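PDB 5H9L: lipocalin AI-4 from Rhodnius prolixus, which binds a hydroxyeicosatetraenoic acid together with glutathione, consistent with a lipocalin that sequesters cysteinyl leukotrienes, probably during blood feeding. Local coordinates for residues Thr28-Leu33 against Cys45-Thr50; Phe78-Cys83 against Ser90-Met95; Leu107-Gly112 against Asp121-Phe126. All coordinates share one frame; numbering follows the deposited sequence. Where two conformers were deposited one is given.

Overall arrangement
Followed from the N terminus, the chain closes three antiparallel hairpins in series, none enclosing or crossing another. Contact 1 joins strands 30-36 and 46-51, closing the chain between residues 33 and 45; contact 2 joins strands 78-85 and 90-100 across the short turn between 83 and 90; contact 3 joins strands 105-112 and 120-127, closing the turn between 112 and 121. Contacts 1 and 2 have centres about 16 Å apart and do not touch. Contact 3 bridges them: strand 105-112 pairs with strand 90-100, whereas strand 120-127 returns to strand 30-36 and closes the curled sheet into a lipocalin barrel. All three contacts touch the hydroxyeicosatetraenoic acid, and Arg110 bonds to Tyr48 of contact 1.

Contact 1: residues Thr28-Leu33 against Cys45-Thr50; sequences TGDWYL and CEKYQT. With EAH ((5S,7E,9E,11Z,14Z)-5-hydroxyicosa-7,9,11,14-tetraenoic acid), chain B.
Tyr32 and Lys47 lie side by side, the lysine methylenes running over one face of the ring with CG 4.2 Å from the centroid of the Tyr32 ring. With CG anti to the backbone N (chi1 179°), Lys47 sends its chain along the phenol, and CD reaches Tyr32 OH at 3.5 Å. Cys45 SG sits at the edge of the same ring, and its disulfide to Cys155 ties this end of the hairpin to the C-terminal tail. At the other end Gly29 O accepts two bonds from Thr50: its amide N, and OG1 at 2.8 Å on a lone pair in the carbonyl plane. Trp31 and Tyr48 form a hydrogen-bonded pair, their side chains on the face that meets the ligand. Tyr48 CD2 is 3.6 Å from C18 of the hydroxyeicosatetraenoic acid, and Trp31 CD1 approaches its terminal C20. Further out, Tyr48 OH donates to Glu46 OE1 over 2.7 Å and also bonds Arg110. Phe26, whose backbone O accepts from NE1, stacks on the Trp31 indole. Arg128 makes a cation-pi contact with the same indole and bonds to Asp30 O, an arrangement characteristic of the lipocalin Gly-X-Trp motif (Gly29-Asp30-Trp31) at the start of the first strand.

Contact 2: residues Phe78-Cys83 against Ser90-Met95; sequences FYSFQC and SFTSYM. With EAH ((5S,7E,9E,11Z,14Z)-5-hydroxyicosa-7,9,11,14-tetraenoic acid), chain B; GSH (glutathione), chain C.
Phe91 CG stands between its backbone N and carbonyl carbon (chi1 64°), which sets the ring beside Cys83 across the strands, while Met95, with a similar first torsion and further bends along its chain, turns its sulfur toward Phe81. The two strands form an antiparallel hairpin of the lipocalin barrel, with Tyr79, Phe81, Cys83, Phe91, Ser93 and Met95 on the ligand-facing side. Three hydrogen-bonded pairs, Tyr79-Met95, Phe81-Ser93 and Cys83-Phe91, join the backbones; the shortest bond runs from Phe81 N to Ser93 O at 2.7 Å.

The Phe91 ring separates two neighbours. Cys83 CB lies over one face, offset toward the rim, 3.7 Å from the centroid of the Phe91 ring; Cys67 fixes this cysteine through a disulfide. Glutathione covers the opposite face, its CB2 over the ring centre, and C10 of the hydroxyeicosatetraenoic acid meets the edge in plane. The ring thus touches both bound groups, as expected of a site for a cysteinyl leukotriene. Farther along, Met95 SD makes an oblique Met-aromatic contact with Phe81, 3.7 Å from Phe81 CE1, and also packs on the fatty chain 3.5 Å from ligand C17. Ser93 OG lies near ligand C14 but bonds to Tyr114.

On the outer side of the strands, Ser80 CB packs obliquely on the Tyr94 ring, and one water joins Ser80 OG to Tyr94 OH. The Gln82 chain starts out anti to the backbone N and bends at chi2 (60°), carrying its amide across to Thr92: NE2 donates to Thr92 OG1 over 2.7 Å, the oxygen tilted 22° from the amide plane.

Contact 3: residues Leu107-Gly112 against Asp121-Phe126; sequences LLYRCG and DNFLLF. With EAH ((5S,7E,9E,11Z,14Z)-5-hydroxyicosa-7,9,11,14-tetraenoic acid), chain B.
Backbone hydrogen bonds pair Leu108 with Leu124 and Arg110 with Asn122, making an antiparallel hairpin of the lipocalin barrel whose Arg110-Asn122 side binds the carboxylate of the hydroxyeicosatetraenoic acid.

Apolar contacts occur on both faces of the hairpin. Toward the ligand, Leu108 crosses Phe126 at about a right angle, with Leu108 CD2 3.7 Å from Phe126 CE1, and the same methyl also meets the fatty chain. On this side too, Leu124 CD1 rests over the centre of the Arg110 guanidinium, 3.5 Å from Arg110 CZ, and ligand C9 lies over the opposite face. This sandwich probably limits rotation of the flat group. Away from the ligand, Tyr109 CD1 lies over one face of the Phe123 ring, offset toward the rim; the two ring planes are inclined by 53°. Asp121 CB packs against CB of Cys111, whose disulfide to Cys10 ties the strand to the N-terminal segment.

Among the polar contacts, Tyr109 OH donates to the anti lone pair of Asp121 OD2, 2.7 Å away, while Arg37 forms a salt bridge with OD1. Arg110, extended to CD and bent at chi3 (66°), presents two nitrogens to the carboxylate: NE to ligand O2 at 2.8 Å and NH2 to ligand O1 at 2.9 Å. Lys61 NZ also hydrogen-bonds the fatty acid. Asp38 N donates to Asn122 OD1, and Asn122 ND2 gives ligand O1 a second bond of 3.0 Å.

Contact 1: residues Thr28-Leu33 against Cys45-Thr50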
loop_
_atom_site.group_PDB
_atom_site.type_symbol
_atom_site.label_atom_id
_atom_site.label_comp_id
_atom_site.label_asym_id
_atom_site.label_seq_id
_atom_site.Cartn_x
_atom_site.Cartn_y
_atom_site.Cartn_z
ATOM N N THR A 28 11.089 -5.683 3.269
ATOM C CA THR A 28 11.680 -6.565 4.253
ATOM C C THR A 28 10.808 -6.492 5.505
ATOM O O THR A 28 10.171 -5.464 5.759
ATOM C CB THR A 28 13.136 -6.175 4.565
ATOM O OG1 THR A 28 13.764 -7.213 5.328
ATOM C CG2 THR A 28 13.191 -4.858 5.330
ATOM N N GLY A 29 10.731 -7.589 6.243
ATOM C CA GLY A 29 9.995 -7.623 7.496
ATOM C C GLY A 29 8.482 -7.559 7.364
ATOM O O GLY A 29 7.911 -7.917 6.333
ATOM N N ASP A 30 7.839 -7.104 8.435
ATOM C CA ASP A 30 6.379 -7.019 8.534
ATOM C C ASP A 30 5.924 -5.574 8.530
ATOM O O ASP A 30 6.573 -4.720 9.126
ATOM C CB ASP A 30 5.868 -7.667 9.826
ATOM C CG ASP A 30 6.033 -9.169 9.848
ATOM O OD1 ASP A 30 6.194 -9.769 8.769
ATOM O OD2 ASP A 30 5.994 -9.746 10.956
ATOM N N TRP A 31 4.796 -5.314 7.882
ATOM C CA TRP A 31 4.185 -3.989 7.876
ATOM C C TRP A 31 2.715 -4.115 8.279
ATOM O O TRP A 31 1.965 -4.855 7.634
ATOM C CB TRP A 31 4.266 -3.355 6.489
ATOM C CG TRP A 31 5.602 -2.789 6.077
ATOM C CD1 TRP A 31 6.464 -3.310 5.151
ATOM C CD2 TRP A 31 6.198 -1.565 6.532
ATOM N NE1 TRP A 31 7.565 -2.502 5.020
ATOM C CE2 TRP A 31 7.420 -1.416 5.844
ATOM C CE3 TRP A 31 5.809 -0.582 7.447
ATOM C CZ2 TRP A 31 8.267 -0.320 6.049
ATOM C CZ3 TRP A 31 6.644 0.498 7.656
ATOM C CH2 TRP A 31 7.854 0.626 6.955
ATOM N N TYR A 32 2.293 -3.416 9.331
ATOM C CA TYR A 32 0.876 -3.412 9.729
ATOM C C TYR A 32 0.143 -2.252 9.088
ATOM O O TYR A 32 0.603 -1.110 9.140
ATOM C CB TYR A 32 0.736 -3.313 11.252
ATOM C CG TYR A 32 1.303 -4.488 12.002
ATOM C CD1 TYR A 32 2.664 -4.540 12.303
ATOM C CD2 TYR A 32 0.495 -5.550 12.414
ATOM C CE1 TYR A 32 3.210 -5.609 12.983
ATOM C CE2 TYR A 32 1.050 -6.635 13.101
ATOM C CZ TYR A 32 2.401 -6.644 13.374
ATOM O OH TYR A 32 2.955 -7.706 14.046
ATOM N N LEU A 33 -1.014 -2.525 8.506
ATOM C CA LEU A 33 -1.820 -1.467 7.902
ATOM C C LEU A 33 -2.676 -0.818 8.993
ATOM O O LEU A 33 -3.716 -1.365 9.383
ATOM C CB LEU A 33 -2.676 -2.049 6.773
ATOM C CG LEU A 33 -3.649 -1.105 6.077
ATOM C CD1 LEU A 33 -2.970 0.204 5.702
ATOM C CD2 LEU A 33 -4.237 -1.770 4.854
ATOM N N CYS A 45 -7.124 -5.682 11.279
ATOM C CA CYS A 45 -5.683 -5.470 11.353
ATOM C C CYS A 45 -4.963 -6.410 10.405
ATOM O O CYS A 45 -4.756 -7.592 10.711
ATOM C CB CYS A 45 -5.145 -5.682 12.765
ATOM S SG CYS A 45 -3.398 -5.213 12.941
ATOM N N GLU A 46 -4.583 -5.871 9.260
ATOM C CA GLU A 46 -3.848 -6.611 8.246
ATOM C C GLU A 46 -2.358 -6.472 8.460
ATOM O O GLU A 46 -1.830 -5.351 8.489
ATOM C CB GLU A 46 -4.223 -6.112 6.853
ATOM C CG GLU A 46 -5.659 -6.400 6.468
ATOM C CD GLU A 46 -5.947 -6.104 4.995
ATOM O OE1 GLU A 46 -5.230 -5.291 4.367
ATOM O OE2 GLU A 46 -6.911 -6.681 4.461
ATOM N N LYS A 47 -1.695 -7.611 8.595
ATOM C CA LYS A 47 -0.239 -7.682 8.690
ATOM C C LYS A 47 0.324 -8.180 7.374
ATOM O O LYS A 47 0.052 -9.298 6.949
ATOM C CB LYS A 47 0.198 -8.602 9.835
ATOM C CG LYS A 47 1.720 -8.732 9.958
ATOM C CD LYS A 47 2.143 -9.588 11.149
ATOM C CE LYS A 47 1.906 -11.064 10.882
ATOM N NZ LYS A 47 2.490 -11.912 11.959
ATOM N N TYR A 48 1.092 -7.327 6.716
ATOM C CA TYR A 48 1.716 -7.666 5.451
ATOM C C TYR A 48 3.107 -8.224 5.711
ATOM O O TYR A 48 3.991 -7.525 6.189
ATOM C CB TYR A 48 1.749 -6.430 4.540
ATOM C CG TYR A 48 0.392 -6.048 3.985
ATOM C CD1 TYR A 48 -0.592 -5.495 4.796
ATOM C CD2 TYR A 48 0.095 -6.230 2.634
ATOM C CE1 TYR A 48 -1.848 -5.150 4.285
ATOM C CE2 TYR A 48 -1.154 -5.879 2.117
ATOM C CZ TYR A 48 -2.112 -5.339 2.936
ATOM O OH TYR A 48 -3.345 -5.009 2.429
ATOM N N GLN A 49 3.291 -9.498 5.389
ATOM C CA GLN A 49 4.574 -10.173 5.532
ATOM C C GLN A 49 5.310 -10.148 4.203
ATOM O O GLN A 49 4.746 -10.503 3.165
ATOM C CB GLN A 49 4.365 -11.607 5.997
ATOM C CG GLN A 49 3.553 -11.695 7.295
ATOM C CD GLN A 49 3.423 -13.103 7.821
ATOM O OE1 GLN A 49 2.317 -13.594 8.037
ATOM N NE2 GLN A 49 4.555 -13.754 8.054
ATOM N N THR A 50 6.568 -9.727 4.224
ATOM C CA THR A 50 7.342 -9.657 2.992
ATOM C C THR A 50 8.374 -10.773 2.922
ATOM O O THR A 50 8.874 -11.253 3.954
ATOM C CB THR A 50 8.084 -8.322 2.840
ATOM O OG1 THR A 50 9.146 -8.255 3.795
ATOM C CG2 THR A 50 7.140 -7.143 3.025
HETATM O O1 EAH B . -7.592 0.128 -0.018
HETATM C C1 EAH B . -7.702 0.256 -1.262
HETATM O O2 EAH B . -6.689 0.133 -1.993
HETATM C C2 EAH B . -9.051 0.590 -1.862
HETATM C C3 EAH B . -9.660 -0.643 -2.481
HETATM C C4 EAH B . -9.814 -1.675 -1.395
HETATM C C5 EAH B . -9.760 -3.048 -2.017
HETATM O O3 EAH B . -10.256 -3.979 -1.086
HETATM C C6 EAH B . -8.454 -3.390 -2.292
HETATM C C7 EAH B . -7.602 -4.457 -2.088
HETATM C C8 EAH B . -6.351 -4.465 -2.583
HETATM C C9 EAH B . -5.317 -5.322 -1.896
HETATM C C10 EAH B . -4.060 -5.398 -2.364
HETATM C C11 EAH B . -3.017 -6.055 -1.494
HETATM C C12 EAH B . -1.711 -6.161 -1.819
HETATM C C13 EAH B . -1.100 -5.639 -3.104
HETATM C C14 EAH B . -0.988 -4.128 -3.088
HETATM C C15 EAH B . -0.097 -3.434 -2.341
HETATM C C16 EAH B . 0.914 -4.078 -1.415
HETATM C C17 EAH B . 1.405 -3.060 -0.405
HETATM C C18 EAH B . 2.021 -3.741 0.798
HETATM C C19 EAH B . 3.505 -3.460 0.880
HETATM C C20 EAH B . 4.035 -3.920 2.226
HETATM O O HOH W 1 11.564 -10.083 4.733
HETATM O O HOH W 2 -5.503 -3.201 8.733
#

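Contact 2: residues Phe78-Cys83 against Ser90-Met95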
loop_
_atom_site.group_PDB
_atom_site.type_symbol
_atom_site.label_atom_id
_atom_site.label_comp_id
_atom_site.label_asym_id
_atom_site.label_seq_id
_atom_site.Cartn_x
_atom_site.Cartn_y
_atom_site.Cartn_z
ATOM N N PHE A 78 6.211 2.726 -9.116
ATOM C CA PHE A 78 5.058 1.840 -9.037
ATOM C C PHE A 78 5.396 0.363 -9.189
ATOM O O PHE A 78 6.325 -0.025 -9.908
ATOM C CB PHE A 78 4.007 2.237 -10.065
ATOM C CG PHE A 78 3.089 3.322 -9.580
ATOM C CD1 PHE A 78 3.444 4.655 -9.711
ATOM C CD2 PHE A 78 1.866 3.003 -8.995
ATOM C CE1 PHE A 78 2.593 5.655 -9.259
ATOM C CE2 PHE A 78 1.024 3.998 -8.551
ATOM C CZ PHE A 78 1.385 5.312 -8.675
ATOM N N TYR A 79 4.604 -0.450 -8.500
ATOM C CA TYR A 79 4.693 -1.896 -8.540
ATOM C C TYR A 79 3.329 -2.454 -8.902
ATOM O O TYR A 79 2.305 -1.893 -8.504
ATOM C CB TYR A 79 5.163 -2.451 -7.181
ATOM C CG TYR A 79 6.595 -2.110 -6.889
ATOM C CD1 TYR A 79 6.942 -0.865 -6.384
ATOM C CD2 TYR A 79 7.606 -3.015 -7.161
ATOM C CE1 TYR A 79 8.259 -0.541 -6.152
ATOM C CE2 TYR A 79 8.911 -2.710 -6.915
ATOM C CZ TYR A 79 9.236 -1.474 -6.422
ATOM O OH TYR A 79 10.557 -1.172 -6.189
ATOM N N SER A 80 3.317 -3.563 -9.629
ATOM C CA SER A 80 2.104 -4.309 -9.909
ATOM C C SER A 80 2.176 -5.601 -9.115
ATOM O O SER A 80 3.189 -6.298 -9.179
ATOM C CB SER A 80 1.972 -4.589 -11.408
ATOM O OG SER A 80 0.910 -5.483 -11.694
ATOM N N PHE A 81 1.123 -5.907 -8.360
ATOM C CA PHE A 81 1.044 -7.172 -7.633
ATOM C C PHE A 81 -0.057 -8.072 -8.163
ATOM O O PHE A 81 -1.204 -7.653 -8.336
ATOM C CB PHE A 81 0.852 -6.918 -6.131
ATOM C CG PHE A 81 2.113 -6.498 -5.437
ATOM C CD1 PHE A 81 2.495 -5.162 -5.396
ATOM C CD2 PHE A 81 2.950 -7.443 -4.879
ATOM C CE1 PHE A 81 3.693 -4.783 -4.773
ATOM C CE2 PHE A 81 4.147 -7.071 -4.265
ATOM C CZ PHE A 81 4.517 -5.745 -4.216
ATOM N N GLN A 82 0.302 -9.318 -8.432
ATOM C CA GLN A 82 -0.661 -10.337 -8.807
ATOM C C GLN A 82 -0.944 -11.168 -7.568
ATOM O O GLN A 82 -0.030 -11.777 -7.011
ATOM C CB GLN A 82 -0.116 -11.197 -9.948
ATOM C CG GLN A 82 -1.134 -12.137 -10.557
ATOM C CD GLN A 82 -2.327 -11.400 -11.134
ATOM O OE1 GLN A 82 -3.462 -11.870 -11.051
ATOM N NE2 GLN A 82 -2.077 -10.231 -11.717
ATOM N N CYS A 83 -2.204 -11.182 -7.146
ATOM C CA CYS A 83 -2.588 -11.762 -5.859
ATOM C C CYS A 83 -3.589 -12.896 -6.019
ATOM O O CYS A 83 -4.440 -12.874 -6.915
ATOM C CB CYS A 83 -3.187 -10.701 -4.938
ATOM S SG CYS A 83 -2.102 -9.295 -4.569
ATOM N N SER A 90 -8.501 -14.271 -7.760
ATOM C CA SER A 90 -7.252 -13.642 -8.156
ATOM C C SER A 90 -7.511 -12.207 -8.580
ATOM O O SER A 90 -8.570 -11.893 -9.123
ATOM C CB SER A 90 -6.580 -14.417 -9.288
ATOM O OG SER A 90 -7.349 -14.355 -10.475
ATOM N N PHE A 91 -6.539 -11.338 -8.339
ATOM C CA PHE A 91 -6.678 -9.943 -8.733
ATOM C C PHE A 91 -5.329 -9.273 -8.893
ATOM O O PHE A 91 -4.310 -9.785 -8.442
ATOM C CB PHE A 91 -7.547 -9.179 -7.722
ATOM C CG PHE A 91 -6.959 -9.088 -6.340
ATOM C CD1 PHE A 91 -7.177 -10.094 -5.412
ATOM C CD2 PHE A 91 -6.212 -7.982 -5.971
ATOM C CE1 PHE A 91 -6.655 -9.999 -4.141
ATOM C CE2 PHE A 91 -5.667 -7.874 -4.700
ATOM C CZ PHE A 91 -5.892 -8.890 -3.782
ATOM N N THR A 92 -5.336 -8.106 -9.521
ATOM C CA THR A 92 -4.139 -7.300 -9.696
ATOM C C THR A 92 -4.306 -5.988 -8.928
ATOM O O THR A 92 -5.394 -5.407 -8.900
ATOM C CB THR A 92 -3.867 -7.001 -11.187
ATOM O OG1 THR A 92 -3.856 -8.230 -11.922
ATOM C CG2 THR A 92 -2.530 -6.299 -11.354
ATOM N N SER A 93 -3.235 -5.519 -8.294
ATOM C CA SER A 93 -3.258 -4.241 -7.592
ATOM C C SER A 93 -1.954 -3.486 -7.816
ATOM O O SER A 93 -0.902 -4.107 -7.975
ATOM C CB SER A 93 -3.487 -4.456 -6.098
ATOM O OG SER A 93 -3.724 -3.228 -5.419
ATOM N N TYR A 94 -2.017 -2.162 -7.845
ATOM C CA TYR A 94 -0.849 -1.326 -8.097
ATOM C C TYR A 94 -0.548 -0.464 -6.885
ATOM O O TYR A 94 -1.465 0.010 -6.216
ATOM C CB TYR A 94 -1.089 -0.438 -9.316
ATOM C CG TYR A 94 -1.333 -1.226 -10.576
ATOM C CD1 TYR A 94 -2.593 -1.761 -10.856
ATOM C CD2 TYR A 94 -0.305 -1.470 -11.482
ATOM C CE1 TYR A 94 -2.815 -2.505 -11.996
ATOM C CE2 TYR A 94 -0.519 -2.200 -12.615
ATOM C CZ TYR A 94 -1.776 -2.716 -12.875
ATOM O OH TYR A 94 -1.993 -3.461 -14.013
ATOM N N MET A 95 0.729 -0.241 -6.597
ATOM C CA MET A 95 1.093 0.598 -5.467
ATOM C C MET A 95 2.375 1.381 -5.698
ATOM O O MET A 95 3.216 0.986 -6.500
ATOM C CB MET A 95 1.236 -0.256 -4.205
ATOM C CG MET A 95 2.272 -1.377 -4.355
ATOM S SD MET A 95 3.354 -1.581 -2.948
ATOM C CE MET A 95 3.888 0.092 -3.113
HETATM O O1 EAH B . -7.592 0.128 -0.018
HETATM C C1 EAH B . -7.702 0.256 -1.262
HETATM O O2 EAH B . -6.689 0.133 -1.993
HETATM C C2 EAH B . -9.051 0.590 -1.862
HETATM C C3 EAH B . -9.660 -0.643 -2.481
HETATM C C4 EAH B . -9.814 -1.675 -1.395
HETATM C C5 EAH B . -9.760 -3.048 -2.017
HETATM O O3 EAH B . -10.256 -3.979 -1.086
HETATM C C6 EAH B . -8.454 -3.390 -2.292
HETATM C C7 EAH B . -7.602 -4.457 -2.088
HETATM C C8 EAH B . -6.351 -4.465 -2.583
HETATM C C9 EAH B . -5.317 -5.322 -1.896
HETATM C C10 EAH B . -4.060 -5.398 -2.364
HETATM C C11 EAH B . -3.017 -6.055 -1.494
HETATM C C12 EAH B . -1.711 -6.161 -1.819
HETATM C C13 EAH B . -1.100 -5.639 -3.104
HETATM C C14 EAH B . -0.988 -4.128 -3.088
HETATM C C15 EAH B . -0.097 -3.434 -2.341
HETATM C C16 EAH B . 0.914 -4.078 -1.415
HETATM C C17 EAH B . 1.405 -3.060 -0.405
HETATM C C18 EAH B . 2.021 -3.741 0.798
HETATM C C19 EAH B . 3.505 -3.460 0.880
HETATM C C20 EAH B . 4.035 -3.920 2.226
HETATM N N1 GSH C . -15.862 -6.831 -7.330
HETATM C CA1 GSH C . -15.261 -7.794 -8.167
HETATM C C1 GSH C . -15.894 -9.148 -7.909
HETATM O O11 GSH C . -16.695 -9.300 -6.943
HETATM O O12 GSH C . -15.616 -10.127 -8.664
HETATM C CB1 GSH C . -13.759 -7.893 -7.897
HETATM C CG1 GSH C . -13.504 -8.198 -6.420
HETATM C CD1 GSH C . -12.025 -8.309 -6.143
HETATM O OE1 GSH C . -11.200 -8.439 -7.032
HETATM N N2 GSH C . -11.589 -8.263 -4.765
HETATM C CA2 GSH C . -10.171 -8.379 -4.492
HETATM C C2 GSH C . -10.035 -9.284 -3.281
HETATM O O2 GSH C . -10.608 -10.354 -3.240
HETATM C CB2 GSH C . -9.569 -7.055 -4.255
HETATM S SG2 GSH C . -10.617 -6.035 -3.235
HETATM N N3 GSH C . -9.235 -8.878 -2.176
HETATM C CA3 GSH C . -9.131 -9.759 -1.059
HETATM C C3 GSH C . -8.591 -8.948 0.089
HETATM O O31 GSH C . -8.432 -9.498 1.201
HETATM O O32 GSH C . -8.309 -7.740 -0.086
HETATM O O HOH W 3 0.025 -5.266 -14.308
#

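Contact 3: residues Leu107-Gly112 against Asp121-Phe126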
loop_
_atom_site.group_PDB
_atom_site.type_symbol
_atom_site.label_atom_id
_atom_site.label_comp_id
_atom_site.label_asym_id
_atom_site.label_seq_id
_atom_site.Cartn_x
_atom_site.Cartn_y
_atom_site.Cartn_z
ATOM N N LEU A 107 3.942 5.609 4.016
ATOM C CA LEU A 107 2.717 6.084 3.391
ATOM C C LEU A 107 2.695 5.590 1.949
ATOM O O LEU A 107 3.618 5.911 1.174
ATOM C CB LEU A 107 2.646 7.616 3.427
ATOM C CG LEU A 107 1.431 8.261 2.768
ATOM C CD1 LEU A 107 0.152 7.925 3.527
ATOM C CD2 LEU A 107 1.635 9.776 2.641
ATOM N N LEU A 108 1.672 4.818 1.590
ATOM C CA LEU A 108 1.550 4.241 0.247
ATOM C C LEU A 108 0.306 4.719 -0.456
ATOM O O LEU A 108 -0.681 5.090 0.191
ATOM C CB LEU A 108 1.515 2.714 0.316
ATOM C CG LEU A 108 2.839 1.951 0.309
ATOM C CD1 LEU A 108 3.674 2.345 1.522
ATOM C CD2 LEU A 108 2.613 0.441 0.282
ATOM N N TYR A 109 0.368 4.732 -1.783
ATOM C CA TYR A 109 -0.806 4.873 -2.619
ATOM C C TYR A 109 -1.094 3.526 -3.262
ATOM O O TYR A 109 -0.162 2.867 -3.727
ATOM C CB TYR A 109 -0.560 5.956 -3.676
ATOM C CG TYR A 109 -1.670 6.115 -4.687
ATOM C CD1 TYR A 109 -2.865 6.738 -4.356
ATOM C CD2 TYR A 109 -1.511 5.655 -5.988
ATOM C CE1 TYR A 109 -3.879 6.883 -5.291
ATOM C CE2 TYR A 109 -2.513 5.787 -6.919
ATOM C CZ TYR A 109 -3.694 6.399 -6.568
ATOM O OH TYR A 109 -4.689 6.533 -7.523
ATOM N N ARG A 110 -2.360 3.129 -3.324
ATOM C CA ARG A 110 -2.740 1.856 -3.911
ATOM C C ARG A 110 -3.914 2.101 -4.849
ATOM O O ARG A 110 -4.797 2.899 -4.548
ATOM C CB ARG A 110 -3.105 0.833 -2.831
ATOM C CG ARG A 110 -3.410 -0.554 -3.383
ATOM C CD ARG A 110 -3.416 -1.642 -2.323
ATOM N NE ARG A 110 -4.496 -1.457 -1.370
ATOM C CZ ARG A 110 -4.605 -2.114 -0.216
ATOM N NH1 ARG A 110 -3.687 -3.008 0.140
ATOM N NH2 ARG A 110 -5.618 -1.861 0.591
ATOM N N CYS A 111 -3.935 1.421 -5.988
ATOM C CA CYS A 111 -5.003 1.611 -6.961
ATOM C C CYS A 111 -5.193 0.353 -7.796
ATOM O O CYS A 111 -4.243 -0.383 -8.033
ATOM C CB CYS A 111 -4.690 2.810 -7.863
ATOM S SG CYS A 111 -6.000 3.341 -9.018
ATOM N N GLY A 112 -6.419 0.111 -8.241
ATOM C CA GLY A 112 -6.685 -1.010 -9.124
ATOM C C GLY A 112 -8.071 -0.883 -9.716
ATOM O O GLY A 112 -8.879 -0.073 -9.249
ATOM N N ASP A 121 -9.047 3.558 -5.436
ATOM C CA ASP A 121 -7.715 3.823 -4.910
ATOM C C ASP A 121 -7.771 4.216 -3.438
ATOM O O ASP A 121 -8.853 4.330 -2.859
ATOM C CB ASP A 121 -6.973 4.877 -5.763
ATOM C CG ASP A 121 -7.588 6.264 -5.705
ATOM O OD1 ASP A 121 -8.572 6.490 -4.974
ATOM O OD2 ASP A 121 -7.058 7.162 -6.405
ATOM N N ASN A 122 -6.610 4.404 -2.834
ATOM C CA ASN A 122 -6.542 4.697 -1.402
ATOM C C ASN A 122 -5.161 5.191 -1.048
ATOM O O ASN A 122 -4.201 4.892 -1.760
ATOM C CB ASN A 122 -6.857 3.444 -0.573
ATOM C CG ASN A 122 -7.597 3.748 0.725
ATOM O OD1 ASN A 122 -7.668 4.888 1.179
ATOM N ND2 ASN A 122 -8.158 2.703 1.332
ATOM N N PHE A 123 -5.059 5.927 0.058
ATOM C CA PHE A 123 -3.762 6.164 0.688
ATOM C C PHE A 123 -3.725 5.377 1.983
ATOM O O PHE A 123 -4.699 5.354 2.731
ATOM C CB PHE A 123 -3.517 7.648 0.936
ATOM C CG PHE A 123 -3.204 8.428 -0.315
ATOM C CD1 PHE A 123 -4.215 8.967 -1.084
ATOM C CD2 PHE A 123 -1.885 8.628 -0.694
ATOM C CE1 PHE A 123 -3.923 9.692 -2.231
ATOM C CE2 PHE A 123 -1.583 9.339 -1.819
ATOM C CZ PHE A 123 -2.602 9.886 -2.595
ATOM N N LEU A 124 -2.591 4.732 2.222
ATOM C CA LEU A 124 -2.438 3.726 3.271
ATOM C C LEU A 124 -1.271 4.101 4.148
ATOM O O LEU A 124 -0.199 4.420 3.642
ATOM C CB LEU A 124 -2.185 2.342 2.668
ATOM C CG LEU A 124 -3.165 1.853 1.596
ATOM C CD1 LEU A 124 -2.695 0.523 1.008
ATOM C CD2 LEU A 124 -4.554 1.719 2.153
ATOM N N LEU A 125 -1.468 4.046 5.456
ATOM C CA LEU A 125 -0.350 4.208 6.375
ATOM C C LEU A 125 -0.002 2.865 7.013
ATOM O O LEU A 125 -0.828 2.251 7.720
ATOM C CB LEU A 125 -0.665 5.240 7.455
ATOM C CG LEU A 125 0.453 5.492 8.465
ATOM C CD1 LEU A 125 1.682 6.073 7.790
ATOM C CD2 LEU A 125 -0.011 6.417 9.566
ATOM N N PHE A 126 1.223 2.418 6.747
ATOM C CA PHE A 126 1.767 1.208 7.346
ATOM C C PHE A 126 2.735 1.555 8.464
ATOM O O PHE A 126 3.444 2.575 8.419
ATOM C CB PHE A 126 2.484 0.359 6.292
ATOM C CG PHE A 126 1.570 -0.237 5.259
ATOM C CD1 PHE A 126 1.178 0.504 4.149
ATOM C CD2 PHE A 126 1.107 -1.537 5.389
ATOM C CE1 PHE A 126 0.334 -0.053 3.201
ATOM C CE2 PHE A 126 0.265 -2.088 4.454
ATOM C CZ PHE A 126 -0.101 -1.356 3.352
HETATM O O1 EAH B . -7.592 0.128 -0.018
HETATM C C1 EAH B . -7.702 0.256 -1.262
HETATM O O2 EAH B . -6.689 0.133 -1.993
HETATM C C2 EAH B . -9.051 0.590 -1.862
HETATM C C3 EAH B . -9.660 -0.643 -2.481
HETATM C C4 EAH B . -9.814 -1.675 -1.395
HETATM C C5 EAH B . -9.760 -3.048 -2.017
HETATM O O3 EAH B . -10.256 -3.979 -1.086
HETATM C C6 EAH B . -8.454 -3.390 -2.292
HETATM C C7 EAH B . -7.602 -4.457 -2.088
HETATM C C8 EAH B . -6.351 -4.465 -2.583
HETATM C C9 EAH B . -5.317 -5.322 -1.896
HETATM C C10 EAH B . -4.060 -5.398 -2.364
HETATM C C11 EAH B . -3.017 -6.055 -1.494
HETATM C C12 EAH B . -1.711 -6.161 -1.819
HETATM C C13 EAH B . -1.100 -5.639 -3.104
HETATM C C14 EAH B . -0.988 -4.128 -3.088
HETATM C C15 EAH B . -0.097 -3.434 -2.341
HETATM C C16 EAH B . 0.914 -4.078 -1.415
HETATM C C17 EAH B . 1.405 -3.060 -0.405
HETATM C C18 EAH B . 2.021 -3.741 0.798
HETATM C C19 EAH B . 3.505 -3.460 0.880
HETATM C C20 EAH B . 4.035 -3.920 2.226
#